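Local coordinates for endo-1,4-beta-xylanase (Pseudoalteromonas haloplanktis, PDB 1H12), which is a cold-adapted family 8 glycoside hydrolase that cleaves internal beta-1,4 linkages of xylan and probably also acts on related beta-glucans, at residues Y148-L153 and D210-N215; Q119-W124 and L176-N181. All blocks are in the same frame, centred on the assembly; numbering follows the deposited sequence.

Contact 1: Y148-L153 and D210-N215; sequences YFAFAL and DYFANN
Phe151 and Phe212 mark the point where helices 148-153 and 210-215 come together, with their CA atoms 7.4 Å apart. The short axes approach to 10.7 Å, and their N-to-C directions differ by 50°, a spacing wide enough for aromatic side chains to fill the gap. With CG anti to its backbone N (chi1 178°), Phe151 projects its ring outward from its helix, across the gap, to meet Tyr211. The two form an offset edge-to-face pair in which an edge of Phe151 is turned to a face of Tyr211, the centroids 5.2 Å apart and the planes at 63°. The closest atoms are Phe151 CD1 and Tyr211 CD2, at 3.6 Å. On the other face of the Tyr211 ring, toward its rim, lies Asn215 ND2; this amide donates to Tyr211 O at 2.9 Å and also to Asn401, which fixes its rotation. Phe212 works differently, pushing the end of its ring against the backbone of the opposing helix: CE1 lies 3.7 Å from Phe151 N, and Phe151 CA sits in the ring plane at the edge. Phe212 CZ rests 4.0 Å from Ala150 CB. Replacing Phe151 with an alanine would probably open a gap beside Tyr211, whose ring would lose the aromatic edge on the face away from Asn215. Farther out, Phe208 stacks on Phe151, and the Tyr211 hydroxyl bonds to Tyr400 O. Helix 77-89 reaches Phe151 through Met89, while Leu176 of helix 168-182 packs on both Ala150 and Phe212, closing this buried seam between barrel helices.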
ATOM      1  N   TYR A 148      -6.781   3.275   0.317  1.00  6.60           N
ATOM      2  CA  TYR A 148      -6.331   3.227   1.700  1.00  6.40           C
ATOM      3  C   TYR A 148      -7.079   4.228   2.569  1.00  6.35           C
ATOM      4  O   TYR A 148      -7.350   3.939   3.737  1.00  6.85           O
ATOM      5  CB  TYR A 148      -4.821   3.400   1.818  1.00  6.44           C
ATOM      6  CG  TYR A 148      -4.007   2.136   1.704  1.00  6.65           C
ATOM      7  CD1 TYR A 148      -3.715   1.398   2.835  1.00  7.00           C
ATOM      8  CD2 TYR A 148      -3.522   1.689   0.487  1.00  6.68           C
ATOM      9  CE1 TYR A 148      -2.904   0.302   2.777  1.00  7.33           C
ATOM     10  CE2 TYR A 148      -2.737   0.541   0.414  1.00  7.20           C
ATOM     11  CZ  TYR A 148      -2.422  -0.140   1.581  1.00  6.97           C
ATOM     12  OH  TYR A 148      -1.601  -1.247   1.564  1.00  8.60           O
ATOM     13  N   PHE A 149      -7.418   5.433   2.051  1.00  6.36           N
ATOM     14  CA  PHE A 149      -8.181   6.347   2.855  1.00  6.52           C
ATOM     15  C   PHE A 149      -9.511   5.727   3.258  1.00  6.33           C
ATOM     16  O   PHE A 149      -9.936   5.813   4.415  1.00  7.20           O
ATOM     17  CB  PHE A 149      -8.493   7.676   2.129  1.00  6.82           C
ATOM     18  CG  PHE A 149      -7.349   8.662   1.946  1.00  7.14           C
ATOM     19  CD1 PHE A 149      -6.495   9.000   2.991  1.00  7.34           C
ATOM     20  CD2 PHE A 149      -7.194   9.343   0.759  1.00  7.58           C
ATOM     21  CE1 PHE A 149      -5.535   9.959   2.837  1.00  7.51           C
ATOM     22  CE2 PHE A 149      -6.225  10.317   0.606  1.00  7.67           C
ATOM     23  CZ  PHE A 149      -5.388  10.618   1.660  1.00  7.29           C
ATOM     24  N   ALA A 150     -10.218   5.126   2.274  1.00  6.60           N
ATOM     25  CA  ALA A 150     -11.511   4.507   2.592  1.00  6.89           C
ATOM     26  C   ALA A 150     -11.361   3.409   3.621  1.00  6.75           C
ATOM     27  O   ALA A 150     -12.141   3.309   4.574  1.00  7.45           O
ATOM     28  CB  ALA A 150     -12.134   3.961   1.328  1.00  7.75           C
ATOM     29  N   PHE A 151     -10.366   2.556   3.414  1.00  6.65           N
ATOM     30  CA  PHE A 151     -10.068   1.475   4.345  1.00  6.74           C
ATOM     31  C   PHE A 151      -9.819   2.029   5.759  1.00  6.71           C
ATOM     32  O   PHE A 151     -10.386   1.557   6.752  1.00  7.15           O
ATOM     33  CB  PHE A 151      -8.868   0.682   3.844  1.00  7.22           C
ATOM     34  CG  PHE A 151      -8.461  -0.430   4.759  1.00  6.93           C
ATOM     35  CD1 PHE A 151      -9.194  -1.618   4.855  1.00  7.47           C
ATOM     36  CD2 PHE A 151      -7.331  -0.314   5.543  1.00  7.48           C
ATOM     37  CE1 PHE A 151      -8.858  -2.613   5.712  1.00  7.83           C
ATOM     38  CE2 PHE A 151      -6.950  -1.313   6.400  1.00  7.91           C
ATOM     39  CZ  PHE A 151      -7.724  -2.476   6.498  1.00  8.18           C
ATOM     40  N   ALA A 152      -8.919   2.995   5.863  1.00  6.85           N
ATOM     41  CA  ALA A 152      -8.568   3.531   7.145  1.00  6.84           C
ATOM     42  C   ALA A 152      -9.736   4.196   7.851  1.00  6.75           C
ATOM     43  O   ALA A 152      -9.933   4.025   9.065  1.00  7.29           O
ATOM     44  CB  ALA A 152      -7.401   4.511   6.968  1.00  8.00           C
ATOM     45  N   LEU A 153     -10.554   4.947   7.111  1.00  7.24           N
ATOM     46  CA  LEU A 153     -11.719   5.629   7.654  1.00  7.09           C
ATOM     47  C   LEU A 153     -12.783   4.652   8.165  1.00  7.55           C
ATOM     48  O   LEU A 153     -13.402   4.875   9.218  1.00  7.67           O
ATOM     49  CB  LEU A 153     -12.284   6.599   6.632  1.00  7.66           C
ATOM     50  CG  LEU A 153     -11.426   7.841   6.386  1.00  7.28           C
ATOM     51  CD1 LEU A 153     -11.813   8.473   5.056  1.00  8.47           C
ATOM     52  CD2 LEU A 153     -11.546   8.854   7.518  1.00  8.23           C
ATOM     53  N   ASP A 210     -13.473  -6.828  -0.126  1.00  8.10           N
ATOM     54  CA  ASP A 210     -14.380  -7.628   0.677  1.00  8.11           C
ATOM     55  C   ASP A 210     -14.761  -6.935   1.964  1.00  8.37           C
ATOM     56  O   ASP A 210     -15.914  -7.007   2.391  1.00  9.16           O
ATOM     57  CB  ASP A 210     -13.697  -8.966   1.001  1.00  9.69           C
ATOM     58  CG  ASP A 210     -13.656  -9.919  -0.158  1.00 11.34           C
ATOM     59  OD1 ASP A 210     -14.759 -10.174  -0.697  1.00 14.05           O
ATOM     60  OD2 ASP A 210     -12.598 -10.418  -0.536  1.00 13.13           O
ATOM     61  N   TYR A 211     -13.804  -6.236   2.597  1.00  8.02           N
ATOM     62  CA  TYR A 211     -14.104  -5.444   3.788  1.00  8.45           C
ATOM     63  C   TYR A 211     -15.070  -4.291   3.425  1.00  7.78           C
ATOM     64  O   TYR A 211     -16.043  -4.047   4.155  1.00  8.83           O
ATOM     65  CB  TYR A 211     -12.763  -4.906   4.334  1.00  8.37           C
ATOM     66  CG  TYR A 211     -12.880  -3.995   5.518  1.00  7.45           C
ATOM     67  CD1 TYR A 211     -13.197  -4.454   6.771  1.00  8.79           C
ATOM     68  CD2 TYR A 211     -12.646  -2.632   5.378  1.00  8.58           C
ATOM     69  CE1 TYR A 211     -13.308  -3.580   7.853  1.00  8.76           C
ATOM     70  CE2 TYR A 211     -12.686  -1.778   6.458  1.00  8.40           C
ATOM     71  CZ  TYR A 211     -13.076  -2.234   7.687  1.00  8.32           C
ATOM     72  OH  TYR A 211     -13.210  -1.319   8.712  1.00  9.36           O
ATOM     73  N   PHE A 212     -14.844  -3.613   2.312  1.00  7.74           N
ATOM     74  CA  PHE A 212     -15.758  -2.559   1.909  1.00  7.64           C
ATOM     75  C   PHE A 212     -17.183  -3.129   1.767  1.00  8.32           C
ATOM     76  O   PHE A 212     -18.149  -2.540   2.241  1.00  9.01           O
ATOM     77  CB  PHE A 212     -15.351  -1.948   0.597  1.00  7.85           C
ATOM     78  CG  PHE A 212     -13.989  -1.245   0.556  1.00  7.48           C
ATOM     79  CD1 PHE A 212     -13.355  -0.836   1.680  1.00  8.05           C
ATOM     80  CD2 PHE A 212     -13.413  -0.949  -0.651  1.00  7.98           C
ATOM     81  CE1 PHE A 212     -12.143  -0.164   1.621  1.00  7.84           C
ATOM     82  CE2 PHE A 212     -12.203  -0.299  -0.739  1.00  8.24           C
ATOM     83  CZ  PHE A 212     -11.556   0.100   0.406  1.00  8.01           C
ATOM     84  N   ALA A 213     -17.305  -4.272   1.111  1.00  8.67           N
ATOM     85  CA  ALA A 213     -18.615  -4.891   0.892  1.00  9.15           C
ATOM     86  C   ALA A 213     -19.365  -5.123   2.195  1.00  9.47           C
ATOM     87  O   ALA A 213     -20.576  -4.957   2.251  1.00 10.74           O
ATOM     88  CB  ALA A 213     -18.451  -6.219   0.151  1.00  9.24           C
ATOM     89  N   ASN A 214     -18.644  -5.526   3.235  1.00  9.42           N
ATOM     90  CA  ASN A 214     -19.246  -5.801   4.522  1.00 10.28           C
ATOM     91  C   ASN A 214     -19.531  -4.567   5.364  1.00 10.00           C
ATOM     92  O   ASN A 214     -20.089  -4.672   6.448  1.00 12.03           O
ATOM     93  CB  ASN A 214     -18.388  -6.769   5.306  1.00 10.85           C
ATOM     94  CG  ASN A 214     -18.406  -8.160   4.737  1.00 14.34           C
ATOM     95  OD1 ASN A 214     -19.313  -8.509   3.925  1.00 18.62           O
ATOM     96  ND2 ASN A 214     -17.438  -8.954   5.122  1.00 15.79           N
ATOM     97  N   ASN A 215     -19.118  -3.398   4.883  1.00  9.83           N
ATOM     98  CA  ASN A 215     -19.234  -2.150   5.634  1.00  9.54           C
ATOM     99  C   ASN A 215     -20.054  -1.090   4.954  1.00 10.08           C
ATOM    100  O   ASN A 215     -20.138   0.023   5.464  1.00 11.86           O
ATOM    101  CB  ASN A 215     -17.844  -1.654   6.045  1.00  9.70           C
ATOM    102  CG  ASN A 215     -17.294  -2.445   7.190  1.00  9.18           C
ATOM    103  OD1 ASN A 215     -17.538  -2.069   8.355  1.00 10.92           O
ATOM    104  ND2 ASN A 215     -16.605  -3.562   6.937  1.00 10.19           N
TER

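Contact 2: Q119-W124 and L176-N181; sequences QGVYAW and LNTIKN
Thr178 meets the loop leading into strand 123-128 at Gly120 and Val121, and through water also at Gln119. Gln119 takes part with its carbonyl: a water donates to Gln119 O at 2.8 Å and is hydrogen-bonded to Thr178 OG1 as well. The next carbonyl repeats the pattern. A second water donates to Gly120 O at 2.7 Å and likewise bonds Thr178 OG1, spanning a direct gap of 3.9 Å between Gly120 O and that hydroxyl. Thr178 CG2 also lies against Gly120 O, at 3.5 Å. Gly120 has positive phi (74°), which favours glycine, and a CB here would point at the helix. Val121 adds the apolar part, its CG1 meeting Thr178 CG2 at 3.9 Å, while its backbone bonds to Asn109. Tyr122 packs on Met175 of the same helix as Thr178, and the Tyr122 N-H bonds to Glu146 OE2 of helix 143-160. Lys182, farther along helix 168-182, touches Gln119 and Val121.

The two branches of Thr178 divide the work. With OG1 anti to the carbonyl carbon and CG2 anti to the backbone N (chi1 -68°), the methyl packs on the loop while the hydroxyl holds both waters and also bonds Thr174 O of its own helix. Three polar partners thus surround one oxygen, and two successive loop carbonyls are satisfied by water, so at Thr178 the loop meets the helix through one methyl and two shared waters.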
ATOM      1  N   GLN A 119     -13.349  15.735  -9.643  1.00 10.65           N
ATOM      2  CA  GLN A 119     -14.214  16.117  -8.520  1.00 10.71           C
ATOM      3  C   GLN A 119     -14.144  15.135  -7.389  1.00  9.94           C
ATOM      4  O   GLN A 119     -14.482  13.964  -7.553  1.00 11.02           O
ATOM      5  CB  GLN A 119     -15.658  16.264  -9.002  1.00 11.58           C
ATOM      6  CG  GLN A 119     -15.822  17.465  -9.940  1.00 12.16           C
ATOM      7  CD  GLN A 119     -17.192  17.584 -10.556  1.00 14.51           C
ATOM      8  OE1 GLN A 119     -18.001  16.690 -10.424  1.00 16.51           O
ATOM      9  NE2 GLN A 119     -17.438  18.699 -11.255  1.00 15.92           N
ATOM     10  N   GLY A 120     -13.719  15.613  -6.225  1.00  9.86           N
ATOM     11  CA  GLY A 120     -13.631  14.788  -5.049  1.00 10.27           C
ATOM     12  C   GLY A 120     -12.517  13.785  -4.986  1.00  9.02           C
ATOM     13  O   GLY A 120     -12.424  13.066  -4.001  1.00  9.39           O
ATOM     14  N   VAL A 121     -11.673  13.694  -6.018  1.00  8.96           N
ATOM     15  CA  VAL A 121     -10.486  12.841  -5.928  1.00  8.23           C
ATOM     16  C   VAL A 121      -9.368  13.618  -5.230  1.00  8.33           C
ATOM     17  O   VAL A 121      -9.457  14.839  -5.093  1.00  9.38           O
ATOM     18  CB  VAL A 121     -10.033  12.258  -7.286  1.00  8.98           C
ATOM     19  CG1 VAL A 121     -11.248  11.687  -8.047  1.00 10.81           C
ATOM     20  CG2 VAL A 121      -9.274  13.229  -8.146  1.00  9.47           C
ATOM     21  N   TYR A 122      -8.339  12.912  -4.818  1.00  7.84           N
ATOM     22  CA  TYR A 122      -7.294  13.488  -3.982  1.00  7.38           C
ATOM     23  C   TYR A 122      -6.025  13.694  -4.784  1.00  8.00           C
ATOM     24  O   TYR A 122      -5.431  12.745  -5.326  1.00  8.17           O
ATOM     25  CB  TYR A 122      -7.096  12.576  -2.734  1.00  8.41           C
ATOM     26  CG  TYR A 122      -8.224  12.740  -1.733  1.00  8.02           C
ATOM     27  CD1 TYR A 122      -9.507  12.387  -2.030  1.00  8.26           C
ATOM     28  CD2 TYR A 122      -7.984  13.367  -0.521  1.00  8.10           C
ATOM     29  CE1 TYR A 122     -10.548  12.677  -1.154  1.00  8.99           C
ATOM     30  CE2 TYR A 122      -8.985  13.628   0.369  1.00  8.75           C
ATOM     31  CZ  TYR A 122     -10.296  13.320   0.049  1.00  8.80           C
ATOM     32  OH  TYR A 122     -11.293  13.682   0.906  1.00 10.32           O
ATOM     33  N   ALA A 123      -5.622  14.945  -4.878  1.00  7.92           N
ATOM     34  CA  ALA A 123      -4.437  15.354  -5.648  1.00  8.04           C
ATOM     35  C   ALA A 123      -3.198  14.646  -5.121  1.00  8.16           C
ATOM     36  O   ALA A 123      -2.869  14.749  -3.946  1.00  8.14           O
ATOM     37  CB  ALA A 123      -4.279  16.849  -5.480  1.00  8.48           C
ATOM     38  N   TRP A 124      -2.501  13.951  -6.010  1.00  7.98           N
ATOM     39  CA  TRP A 124      -1.455  13.047  -5.565  1.00  7.55           C
ATOM     40  C   TRP A 124      -0.213  13.729  -5.056  1.00  7.72           C
ATOM     41  O   TRP A 124       0.520  13.137  -4.282  1.00  8.43           O
ATOM     42  CB  TRP A 124      -1.119  11.990  -6.600  1.00  8.48           C
ATOM     43  CG  TRP A 124      -0.136  12.402  -7.648  1.00  9.94           C
ATOM     44  CD1 TRP A 124      -0.377  13.038  -8.823  1.00 11.47           C
ATOM     45  CD2 TRP A 124       1.286  12.145  -7.624  1.00 10.10           C
ATOM     46  NE1 TRP A 124       0.792  13.158  -9.532  1.00 12.72           N
ATOM     47  CE2 TRP A 124       1.819  12.606  -8.810  1.00 11.45           C
ATOM     48  CE3 TRP A 124       2.135  11.537  -6.713  1.00 12.69           C
ATOM     49  CZ2 TRP A 124       3.175  12.460  -9.135  1.00 14.08           C
ATOM     50  CZ3 TRP A 124       3.447  11.405  -6.993  1.00 16.36           C
ATOM     51  CH2 TRP A 124       3.969  11.853  -8.218  1.00 15.96           C
ATOM     52  N   LEU A 176     -15.605   5.844  -0.837  1.00  8.32           N
ATOM     53  CA  LEU A 176     -15.968   4.674  -1.663  1.00  8.45           C
ATOM     54  C   LEU A 176     -16.756   5.111  -2.901  1.00  8.40           C
ATOM     55  O   LEU A 176     -16.536   4.587  -3.992  1.00  9.13           O
ATOM     56  CB  LEU A 176     -16.771   3.671  -0.850  1.00  8.20           C
ATOM     57  CG  LEU A 176     -16.021   2.938   0.236  1.00  8.89           C
ATOM     58  CD1 LEU A 176     -16.996   1.980   0.945  1.00 11.14           C
ATOM     59  CD2 LEU A 176     -14.855   2.138  -0.312  1.00  9.76           C
ATOM     60  N   ASN A 177     -17.679   6.055  -2.697  1.00  8.95           N
ATOM     61  CA  ASN A 177     -18.442   6.509  -3.891  0.50  9.21           C
ATOM     62  C   ASN A 177     -17.553   7.205  -4.886  1.00  8.98           C
ATOM     63  O   ASN A 177     -17.720   7.031  -6.092  1.00  9.51           O
ATOM     64  CB  ASN A 177     -19.556   7.442  -3.408  0.50 10.45           C
ATOM     65  CG  ASN A 177     -20.708   6.680  -2.763  0.50 10.66           C
ATOM     66  OD1 ASN A 177     -20.795   5.497  -2.833  0.50 15.04           O
ATOM     67  ND2 ASN A 177     -21.520   7.412  -2.028  0.50 12.84           N
ATOM     68  N   THR A 178     -16.575   7.989  -4.390  1.00  8.63           N
ATOM     69  CA  THR A 178     -15.599   8.589  -5.276  1.00  8.96           C
ATOM     70  C   THR A 178     -14.809   7.542  -6.045  1.00  8.49           C
ATOM     71  O   THR A 178     -14.568   7.678  -7.244  1.00  9.23           O
ATOM     72  CB  THR A 178     -14.702   9.538  -4.490  1.00  9.14           C
ATOM     73  OG1 THR A 178     -15.511  10.653  -4.071  1.00 10.38           O
ATOM     74  CG2 THR A 178     -13.506  10.022  -5.295  1.00 10.18           C
ATOM     75  N   ILE A 179     -14.358   6.499  -5.359  1.00  8.23           N
ATOM     76  CA  ILE A 179     -13.618   5.438  -6.044  1.00  8.10           C
ATOM     77  C   ILE A 179     -14.489   4.848  -7.154  1.00  8.40           C
ATOM     78  O   ILE A 179     -14.049   4.697  -8.298  1.00  8.58           O
ATOM     79  CB  ILE A 179     -13.137   4.376  -5.049  1.00  7.87           C
ATOM     80  CG1 ILE A 179     -12.124   4.955  -4.081  1.00  8.05           C
ATOM     81  CG2 ILE A 179     -12.526   3.213  -5.829  1.00  8.94           C
ATOM     82  CD1 ILE A 179     -11.869   4.065  -2.852  1.00  9.43           C
ATOM     83  N   LYS A 180     -15.716   4.464  -6.805  1.00  8.58           N
ATOM     84  CA  LYS A 180     -16.603   3.871  -7.767  1.00  9.57           C
ATOM     85  C   LYS A 180     -16.882   4.778  -8.958  1.00 10.09           C
ATOM     86  O   LYS A 180     -16.879   4.317 -10.105  1.00 11.18           O
ATOM     87  CB  LYS A 180     -17.909   3.480  -7.048  1.00 11.45           C
ATOM     88  CG  LYS A 180     -18.946   2.863  -7.947  1.00 14.24           C
ATOM     89  CD  LYS A 180     -20.135   2.353  -7.073  1.00 19.74           C
ATOM     90  CE  LYS A 180     -21.189   1.693  -7.827  1.00 23.14           C
ATOM     91  NZ  LYS A 180     -22.227   1.514  -6.693  1.00 28.66           N
ATOM     92  N   ASN A 181     -17.137   6.048  -8.694  1.00  9.14           N
ATOM     93  CA  ASN A 181     -17.576   6.956  -9.739  1.00 10.62           C
ATOM     94  C   ASN A 181     -16.463   7.578 -10.548  1.00 10.14           C
ATOM     95  O   ASN A 181     -16.727   8.013 -11.686  1.00 12.26           O
ATOM     96  CB  ASN A 181     -18.394   8.083  -9.119  1.00 12.38           C
ATOM     97  CG  ASN A 181     -19.689   7.631  -8.571  1.00 16.19           C
ATOM     98  OD1 ASN A 181     -20.260   6.690  -9.017  1.00 21.27           O
ATOM     99  ND2 ASN A 181     -20.189   8.407  -7.574  1.00 20.61           N
TER
HETATM  100  O   HOH W   1     -16.219  12.300  -6.163  1.00 13.39           O
HETATM  101  O   HOH W   2     -14.476  12.502  -2.329  1.00 10.38           O

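Overall arrangement
Their segments alternate along the chain, 119-124, 148-153, 176-181 and 210-215, so contacts 1 and 2 interlock, with centres 14 Å apart. Leu176 of contact 2 reaches into contact 1, its CD2 lying 3.4 Å from Phe212 CD2 and 3.7 Å from Ala150 CB, and Ile179 CD1 comes within 4.2 Å of Ala150 CB. From the loop, Tyr122 CD2 meets Phe149 CE2 at 3.7 Å. Helices 143-160 and 168-182, consecutive in the chain, therefore carry packing from the water-bridged loop to the aromatic seam, within the (alpha/alpha)6 barrel of family 8 enzymes. The xylose pocket is formed by other residues, Gln327, Gly341, Glu342, Tyr378 and Asn382; neither contact supplies any of them.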